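Local atomic coordinates of sulfhydryl oxidase 1 (Homo sapiens, PDB entry 3LLK), a protein that catalyses the FAD-dependent oxidation of thiols to disulfides, probably passing the electrons to molecular oxygen to give hydrogen peroxide. Residues Q109-H114 with E209-P214; M16-S21 with V103-C108; G39-A44 with H159-C164. One frame throughout, in Å; residues are numbered along the deposited sequence.

Interaction 1: residues Q109-H114 with E209-P214; sequences QGSEPH and EDPQFP
Asp210 meets the loop at Gly110 and Ser111 with both carboxylate oxygens. CG stands anti to the backbone N (chi1 -170°), which sends the carboxylate across to the other loop. OD1 accepts from Ser111 N at 2.8 Å through its syn lone pair, and the bond is nearly straight at 165°. The same oxygen lies 3.3 Å from Gly110 CA. OD2 takes the hydroxyl of Ser111; the modelled OG to OD2 distance is very short, and its exact value is doubtful. Pro211 adds only a slight touch at Ser111. Gln212 N donates back to Asp210 OD2 at 3.1 Å, from well above the carboxylate plane, and this makes an Asx turn. Gln212 CB lies against Ser111 CB at 3.9 Å. A type I turn runs from Asp210 to Phe213, closed by Phe213 N to Asp210 O at 2.9 Å. Phe213 brings CE2 obliquely to Gln109 O at 3.6 Å. Its ring belongs to the FAD pocket and also makes a cation-pi contact with Arg116, which in turn donates to Gln109 O. The contact lies at the surface. It joins the loop between helices 95-98 and 118-134 to the loop between helices 185-203 and 239-249.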
# COMPACT_ATOMS: atom_id res chain seq x y z
N GLN A 109 11.55 -0.78 -8.91
CA GLN A 109 12.49 0.01 -9.70
C GLN A 109 12.02 0.19 -11.15
O GLN A 109 11.87 -0.78 -11.87
CB GLN A 109 13.85 -0.70 -9.68
CG GLN A 109 14.93 -0.07 -10.55
CD GLN A 109 15.34 1.28 -10.04
OE1 GLN A 109 14.65 2.28 -10.26
NE2 GLN A 109 16.48 1.33 -9.35
N GLY A 110 11.77 1.43 -11.56
CA GLY A 110 11.35 1.65 -12.94
C GLY A 110 12.55 1.62 -13.87
O GLY A 110 13.66 1.91 -13.44
N SER A 111 12.34 1.25 -15.14
CA SER A 111 13.45 1.21 -16.11
C SER A 111 13.91 2.65 -16.37
O SER A 111 14.97 2.89 -16.93
CB SER A 111 13.01 0.54 -17.42
OG SER A 111 11.97 1.26 -18.06
N GLU A 112 13.07 3.59 -15.96
CA GLU A 112 13.35 5.02 -16.06
C GLU A 112 12.74 5.66 -14.81
O GLU A 112 11.71 5.21 -14.31
CB GLU A 112 12.71 5.62 -17.32
CG GLU A 112 13.41 5.25 -18.62
CD GLU A 112 12.85 6.00 -19.82
OE1 GLU A 112 13.06 7.24 -19.90
OE2 GLU A 112 12.21 5.36 -20.67
N PRO A 113 13.39 6.71 -14.29
CA PRO A 113 12.96 7.43 -13.09
C PRO A 113 11.47 7.75 -12.98
O PRO A 113 10.88 7.63 -11.91
CB PRO A 113 13.82 8.69 -13.12
CG PRO A 113 15.11 8.17 -13.70
CD PRO A 113 14.62 7.31 -14.85
N HIS A 114 10.85 8.15 -14.09
CA HIS A 114 9.43 8.49 -14.05
C HIS A 114 8.49 7.27 -14.06
O HIS A 114 7.29 7.41 -13.86
CB HIS A 114 9.07 9.42 -15.22
CG HIS A 114 9.45 8.90 -16.56
ND1 HIS A 114 10.73 9.00 -17.07
CD2 HIS A 114 8.73 8.24 -17.50
CE1 HIS A 114 10.77 8.43 -18.26
NE2 HIS A 114 9.57 7.96 -18.55
N GLU A 209 3.14 3.21 -19.75
CA GLU A 209 3.55 1.90 -19.25
C GLU A 209 5.06 1.69 -19.35
O GLU A 209 5.66 1.94 -20.39
CB GLU A 209 2.83 0.82 -20.05
CG GLU A 209 3.12 -0.61 -19.63
CD GLU A 209 2.43 -1.60 -20.55
OE1 GLU A 209 2.81 -1.67 -21.74
OE2 GLU A 209 1.50 -2.30 -20.09
N ASP A 210 5.67 1.24 -18.26
CA ASP A 210 7.11 0.97 -18.26
C ASP A 210 7.30 -0.22 -19.21
O ASP A 210 6.80 -1.31 -18.94
CB ASP A 210 7.57 0.61 -16.84
CG ASP A 210 9.09 0.54 -16.71
OD1 ASP A 210 9.60 0.81 -15.60
OD2 ASP A 210 9.77 0.22 -17.71
N PRO A 211 8.01 -0.02 -20.33
CA PRO A 211 8.23 -1.10 -21.29
C PRO A 211 8.79 -2.38 -20.68
O PRO A 211 8.48 -3.49 -21.13
CB PRO A 211 9.18 -0.48 -22.30
CG PRO A 211 8.79 0.97 -22.28
CD PRO A 211 8.65 1.23 -20.79
N GLN A 212 9.60 -2.23 -19.64
CA GLN A 212 10.22 -3.38 -19.00
C GLN A 212 9.31 -4.12 -18.03
O GLN A 212 9.64 -5.20 -17.57
CB GLN A 212 11.50 -2.94 -18.29
CG GLN A 212 12.75 -3.70 -18.72
CD GLN A 212 12.81 -3.94 -20.23
OE1 GLN A 212 12.72 -3.01 -21.03
NE2 GLN A 212 12.96 -5.20 -20.61
N PHE A 213 8.15 -3.53 -17.74
CA PHE A 213 7.20 -4.14 -16.82
C PHE A 213 5.77 -3.96 -17.33
O PHE A 213 4.99 -3.19 -16.78
CB PHE A 213 7.35 -3.50 -15.43
CG PHE A 213 8.69 -3.76 -14.81
CD1 PHE A 213 8.93 -4.94 -14.10
CD2 PHE A 213 9.73 -2.85 -14.97
CE1 PHE A 213 10.18 -5.22 -13.56
CE2 PHE A 213 11.00 -3.12 -14.43
CZ PHE A 213 11.22 -4.31 -13.72
N PRO A 214 5.42 -4.69 -18.41
CA PRO A 214 4.09 -4.62 -19.03
C PRO A 214 2.98 -5.00 -18.05
O PRO A 214 3.15 -5.90 -17.24
CB PRO A 214 4.19 -5.64 -20.17
CG PRO A 214 5.65 -5.69 -20.47
CD PRO A 214 6.28 -5.65 -19.12

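Interaction 2: residues M16-S21 with V103-C108; sequences MADLES and VNWIGC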
# COMPACT_ATOMS: atom_id res chain seq x y z
N MET A 16 11.99 -5.62 1.46
CA MET A 16 11.75 -4.74 2.59
C MET A 16 12.09 -3.29 2.21
O MET A 16 11.48 -2.35 2.72
CB MET A 16 12.58 -5.17 3.80
CG MET A 16 12.19 -4.46 5.10
SD MET A 16 10.48 -4.84 5.67
CE MET A 16 10.78 -6.26 6.70
N ALA A 17 13.05 -3.13 1.31
CA ALA A 17 13.47 -1.80 0.87
C ALA A 17 12.31 -1.04 0.22
O ALA A 17 12.16 0.17 0.43
CB ALA A 17 14.65 -1.91 -0.12
N ASP A 18 11.49 -1.73 -0.58
CA ASP A 18 10.36 -1.08 -1.21
C ASP A 18 9.35 -0.64 -0.15
O ASP A 18 8.81 0.46 -0.21
CB ASP A 18 9.66 -2.00 -2.22
CG ASP A 18 10.53 -2.34 -3.43
OD1 ASP A 18 10.99 -1.42 -4.15
OD2 ASP A 18 10.74 -3.56 -3.67
N LEU A 19 9.11 -1.49 0.84
CA LEU A 19 8.15 -1.17 1.89
C LEU A 19 8.60 0.00 2.77
O LEU A 19 7.81 0.91 3.04
CB LEU A 19 7.86 -2.41 2.76
CG LEU A 19 7.21 -3.60 2.02
CD1 LEU A 19 7.20 -4.83 2.92
CD2 LEU A 19 5.79 -3.22 1.62
N GLU A 20 9.85 -0.02 3.22
CA GLU A 20 10.36 1.07 4.05
C GLU A 20 10.46 2.39 3.27
O GLU A 20 10.27 3.46 3.84
CB GLU A 20 11.73 0.70 4.65
CG GLU A 20 11.69 -0.58 5.48
CD GLU A 20 12.97 -0.83 6.26
OE1 GLU A 20 14.07 -0.44 5.79
OE2 GLU A 20 12.89 -1.43 7.35
N SER A 21 10.76 2.30 1.98
CA SER A 21 10.85 3.50 1.16
C SER A 21 9.46 4.10 1.02
O SER A 21 9.30 5.32 1.02
CB SER A 21 11.42 3.18 -0.23
OG SER A 21 12.81 2.89 -0.16
N VAL A 103 14.96 7.37 -1.12
CA VAL A 103 14.23 6.16 -1.49
C VAL A 103 15.13 5.16 -2.21
O VAL A 103 16.10 5.53 -2.86
CB VAL A 103 13.03 6.49 -2.39
CG1 VAL A 103 12.07 7.40 -1.66
CG2 VAL A 103 13.52 7.14 -3.67
N ASN A 104 14.81 3.88 -2.06
CA ASN A 104 15.56 2.81 -2.70
C ASN A 104 14.57 1.75 -3.14
O ASN A 104 14.10 0.95 -2.34
CB ASN A 104 16.59 2.22 -1.72
CG ASN A 104 17.35 1.05 -2.31
OD1 ASN A 104 17.71 1.07 -3.48
ND2 ASN A 104 17.60 0.03 -1.49
N TRP A 105 14.25 1.75 -4.43
CA TRP A 105 13.32 0.80 -5.00
C TRP A 105 14.08 -0.43 -5.48
O TRP A 105 15.17 -0.30 -6.02
CB TRP A 105 12.59 1.42 -6.19
CG TRP A 105 11.97 2.75 -5.89
CD1 TRP A 105 12.19 3.93 -6.56
CD2 TRP A 105 11.05 3.05 -4.85
NE1 TRP A 105 11.47 4.95 -5.98
CE2 TRP A 105 10.76 4.44 -4.93
CE3 TRP A 105 10.44 2.29 -3.84
CZ2 TRP A 105 9.88 5.07 -4.04
CZ3 TRP A 105 9.57 2.93 -2.96
CH2 TRP A 105 9.30 4.31 -3.07
N ILE A 106 13.52 -1.61 -5.25
CA ILE A 106 14.16 -2.81 -5.74
C ILE A 106 13.14 -3.53 -6.61
O ILE A 106 13.33 -3.65 -7.82
CB ILE A 106 14.64 -3.73 -4.59
CG1 ILE A 106 15.69 -3.00 -3.74
CG2 ILE A 106 15.26 -5.00 -5.17
CD1 ILE A 106 16.33 -3.86 -2.66
N GLY A 107 12.05 -3.98 -6.00
CA GLY A 107 11.02 -4.66 -6.77
C GLY A 107 10.13 -3.65 -7.46
O GLY A 107 9.29 -4.01 -8.29
N CYS A 108 10.31 -2.38 -7.13
CA CYS A 108 9.52 -1.30 -7.71
C CYS A 108 10.36 -0.33 -8.54
O CYS A 108 9.94 0.79 -8.85
CB CYS A 108 8.79 -0.55 -6.60
SG CYS A 108 7.26 -1.36 -6.03
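The indole of Trp105 has Asp18 at its edge, where Asp18 O lies in the ring plane, 3.8 Å from CZ3. Val103 CB sits over one face, offset toward the rim. Ser21 CB approaches obliquely, 3.3 Å from Trp105 CZ3. The second flat group is the carboxylate of Asp18, ringed by backbone N-H groups of the loop. OD2 uses its syn lone pair for Gly107 N at 2.7 Å. OD1 is met on its syn side by Ile106 N at 2.8 Å, 32° out of the plane. Cys108 N adds a weak bond to OD1 at 3.2 Å. CG lies beside the backbone N of Asp18 (chi1 -66°), and the acid group reaches out from the helix to the loop. One helical turn on, Ser21 OG accepts from Asn104 N at 2.9 Å. Beside these polar grips, Ala17 CB packs on Ile106 CD1 at 3.6 Å. Helix 16-30 thus holds the loop that leads into Cys108, which is disulfide-bonded to Cys120 on helix 118-134. Asp18 is buried, and the three N-H donors probably help to stabilise its negative charge. They also fix the rotation of the carboxylate and the shape of the loop before the disulfide.

Interaction 3: residues G39-A44 with H159-C164; sequences GQRLVA and HYFFGC. With FAD (flavin-adenine dinucleotide), chain D.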
# COMPACT_ATOMS: atom_id res chain seq x y z
N GLY A 39 -8.94 18.57 10.12
CA GLY A 39 -10.18 17.97 9.69
C GLY A 39 -10.07 16.48 9.41
O GLY A 39 -9.37 15.75 10.11
N GLN A 40 -10.76 16.05 8.36
CA GLN A 40 -10.76 14.65 7.96
C GLN A 40 -9.42 14.15 7.43
O GLN A 40 -9.14 12.96 7.47
CB GLN A 40 -11.86 14.41 6.92
CG GLN A 40 -13.24 14.49 7.52
CD GLN A 40 -13.34 13.70 8.81
OE1 GLN A 40 -13.31 12.46 8.81
NE2 GLN A 40 -13.43 14.41 9.94
N ARG A 41 -8.60 15.06 6.92
CA ARG A 41 -7.29 14.67 6.43
C ARG A 41 -6.46 14.16 7.62
O ARG A 41 -5.77 13.14 7.52
CB ARG A 41 -6.57 15.84 5.76
CG ARG A 41 -5.09 15.60 5.55
CD ARG A 41 -4.48 16.54 4.51
NE ARG A 41 -5.03 16.33 3.18
CZ ARG A 41 -5.97 17.09 2.63
NH1 ARG A 41 -6.47 18.12 3.29
NH2 ARG A 41 -6.40 16.83 1.40
N LEU A 42 -6.53 14.89 8.73
CA LEU A 42 -5.80 14.49 9.93
C LEU A 42 -6.37 13.19 10.47
O LEU A 42 -5.62 12.32 10.91
CB LEU A 42 -5.86 15.59 11.00
CG LEU A 42 -5.24 15.23 12.36
CD1 LEU A 42 -3.78 14.79 12.18
CD2 LEU A 42 -5.33 16.43 13.30
N VAL A 43 -7.69 13.05 10.42
CA VAL A 43 -8.32 11.82 10.89
C VAL A 43 -7.83 10.65 10.02
O VAL A 43 -7.48 9.58 10.53
CB VAL A 43 -9.87 11.90 10.80
CG1 VAL A 43 -10.51 10.57 11.24
CG2 VAL A 43 -10.39 13.05 11.67
N ALA A 44 -7.80 10.87 8.71
CA ALA A 44 -7.35 9.84 7.78
C ALA A 44 -5.90 9.44 8.08
O ALA A 44 -5.55 8.26 8.05
CB ALA A 44 -7.48 10.34 6.33
N HIS A 159 -7.51 9.13 -0.78
CA HIS A 159 -8.30 10.35 -0.96
C HIS A 159 -7.59 11.61 -0.48
O HIS A 159 -7.43 12.58 -1.23
CB HIS A 159 -9.64 10.22 -0.22
CG HIS A 159 -10.57 11.38 -0.46
ND1 HIS A 159 -11.61 11.67 0.39
CD2 HIS A 159 -10.61 12.30 -1.45
CE1 HIS A 159 -12.26 12.73 -0.07
NE2 HIS A 159 -11.68 13.13 -1.18
N TYR A 160 -7.15 11.60 0.77
CA TYR A 160 -6.51 12.77 1.37
C TYR A 160 -5.01 13.02 1.19
O TYR A 160 -4.55 14.13 1.44
CB TYR A 160 -6.84 12.81 2.85
CG TYR A 160 -8.30 13.11 3.12
CD1 TYR A 160 -8.84 14.37 2.81
CD2 TYR A 160 -9.15 12.14 3.66
CE1 TYR A 160 -10.19 14.64 3.01
CE2 TYR A 160 -10.51 12.42 3.87
CZ TYR A 160 -11.02 13.67 3.54
OH TYR A 160 -12.36 13.93 3.71
N PHE A 161 -4.24 12.02 0.76
CA PHE A 161 -2.80 12.23 0.62
C PHE A 161 -2.12 11.78 -0.65
O PHE A 161 -1.05 12.29 -0.99
CB PHE A 161 -2.05 11.58 1.79
CG PHE A 161 -2.28 12.24 3.12
CD1 PHE A 161 -3.22 11.75 4.00
CD2 PHE A 161 -1.52 13.34 3.49
CE1 PHE A 161 -3.40 12.34 5.25
CE2 PHE A 161 -1.69 13.94 4.73
CZ PHE A 161 -2.63 13.44 5.62
N PHE A 162 -2.69 10.81 -1.36
CA PHE A 162 -2.03 10.30 -2.54
C PHE A 162 -1.80 11.33 -3.64
O PHE A 162 -2.73 11.91 -4.18
CB PHE A 162 -2.79 9.09 -3.10
CG PHE A 162 -2.03 8.34 -4.15
CD1 PHE A 162 -0.63 8.28 -4.12
CD2 PHE A 162 -2.70 7.69 -5.18
CE1 PHE A 162 0.07 7.59 -5.08
CE2 PHE A 162 -1.99 6.99 -6.15
CZ PHE A 162 -0.60 6.94 -6.10
N GLY A 163 -0.52 11.53 -3.95
CA GLY A 163 -0.09 12.48 -4.96
C GLY A 163 -0.93 12.53 -6.22
O GLY A 163 -1.98 13.18 -6.24
N CYS A 164 -0.48 11.86 -7.27
CA CYS A 164 -1.21 11.85 -8.54
C CYS A 164 -2.70 11.59 -8.38
O CYS A 164 -3.14 10.45 -8.31
CB CYS A 164 -0.60 10.85 -9.53
SG CYS A 164 -0.15 9.19 -8.91
PA FAD D . 1.97 -1.66 -9.97
O1A FAD D . 2.41 -0.46 -9.20
O2A FAD D . 0.65 -1.75 -10.64
O5B FAD D . 2.12 -2.96 -9.10
C5B FAD D . 2.98 -3.12 -7.98
C4B FAD D . 3.29 -4.59 -8.02
O4B FAD D . 2.24 -5.22 -7.23
C3B FAD D . 3.66 -5.45 -9.25
O3B FAD D . 5.02 -5.37 -9.69
C2B FAD D . 3.18 -6.76 -8.79
O2B FAD D . 4.11 -7.52 -8.08
C1B FAD D . 1.99 -6.47 -7.87
N9A FAD D . 0.66 -6.47 -8.41
C8A FAD D . 0.15 -6.20 -9.71
N7A FAD D . -1.13 -6.32 -9.86
C5A FAD D . -1.53 -6.72 -8.59
C6A FAD D . -2.81 -7.06 -8.12
N6A FAD D . -3.90 -7.08 -8.89
N1A FAD D . -2.97 -7.45 -6.80
C2A FAD D . -1.94 -7.60 -5.93
N3A FAD D . -0.66 -7.26 -6.40
C4A FAD D . -0.51 -6.82 -7.75
N1 FAD D . -1.67 5.47 -12.76
C2 FAD D . -2.19 6.05 -13.90
O2 FAD D . -1.39 6.32 -14.80
N3 FAD D . -3.57 6.19 -13.80
C4 FAD D . -4.42 5.82 -12.72
O4 FAD D . -5.67 6.07 -12.78
C4X FAD D . -3.80 5.25 -11.63
N5 FAD D . -4.55 4.95 -10.45
C5X FAD D . -3.97 4.47 -9.24
C6 FAD D . -4.80 4.32 -8.11
C7 FAD D . -4.21 3.82 -6.92
C7M FAD D . -5.17 3.68 -5.73
C8 FAD D . -2.83 3.47 -6.85
C8M FAD D . -2.03 2.90 -5.70
C9 FAD D . -2.03 3.67 -7.98
C9A FAD D . -2.51 4.21 -9.20
N10 FAD D . -1.87 4.49 -10.52
C10 FAD D . -2.38 5.07 -11.65
C1' FAD D . -0.54 3.98 -10.67
C2' FAD D . -0.36 2.59 -11.21
O2' FAD D . -1.40 1.71 -10.70
C3' FAD D . 0.95 1.91 -10.99
O3' FAD D . 1.27 1.90 -9.60
C4' FAD D . 2.17 2.31 -11.81
O4' FAD D . 1.80 2.55 -13.20
C5' FAD D . 3.37 1.48 -11.72
O5' FAD D . 3.04 0.21 -12.28
P FAD D . 3.86 -1.09 -12.09
O1P FAD D . 3.79 -1.72 -13.41
O2P FAD D . 5.23 -0.85 -11.57
O3P FAD D . 3.11 -2.03 -11.02
O HOH W 1 -6.40 15.13 -1.58
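Tyr160 lays one ring face over the backbone at Gln40 and Arg41. Arg41 CA stands 4.1 Å from the ring centroid, 24° off the normal, in a CH-pi contact. His159 ND1 lies over the opposite face, toward its rim. Ala44 CB comes in obliquely to Tyr160 CD2 at 3.6 Å, and Gln40 CB reaches Tyr160 OH. The Arg41 chain is extended at first, as chi1 of 166° turns CG away from the backbone N, and it bends at chi3. Its guanidinium stands nearly perpendicular to the tyrosine ring and receives Tyr160 CD1 over one face. NE donates to Tyr160 O at 2.8 Å and NH2 to the same oxygen at 3.3 Å, both in the guanidinium plane. The start of helix 39-55 thereby meets the end of helix 150-161. These helices come from the two family regions, consistent with the pseudo-dimer described for QSOX. Arg41 CG presses on Phe161 CZ at 3.3 Å. A leucine in place of Arg41 would probably leave Tyr160 O without its two side-chain donors and the guanidinium contact at Tyr160 CD1 lost. Farther on, Phe162 CE2 lies 3.7 Å from FAD C8. Cys164 holds the N-cap position of helix 165-179 and is disulfide-bonded to Cys167.

Helix 16-30 comes first and supplies one side of interaction 2. Helix 39-55 follows with one side of interaction 3. The chain then runs through more helices to 103-108, where interaction 2 closes. Residues 109-114 follow directly and open interaction 1, so the two are in series along one continuous loop. Interaction 3 closes at 159-164 and interaction 1 at 209-214. Interaction 3 therefore crosses both of the others. Apart from the junction of 103-108 with 109-114, the contacts do not touch, and interactions 1 and 3 have centres about 27 Å apart. Interaction 2 works within the N-terminal half. Interactions 1 and 3 tie that half to the Erv1/Alr-like half, each including a residue of the FAD pocket.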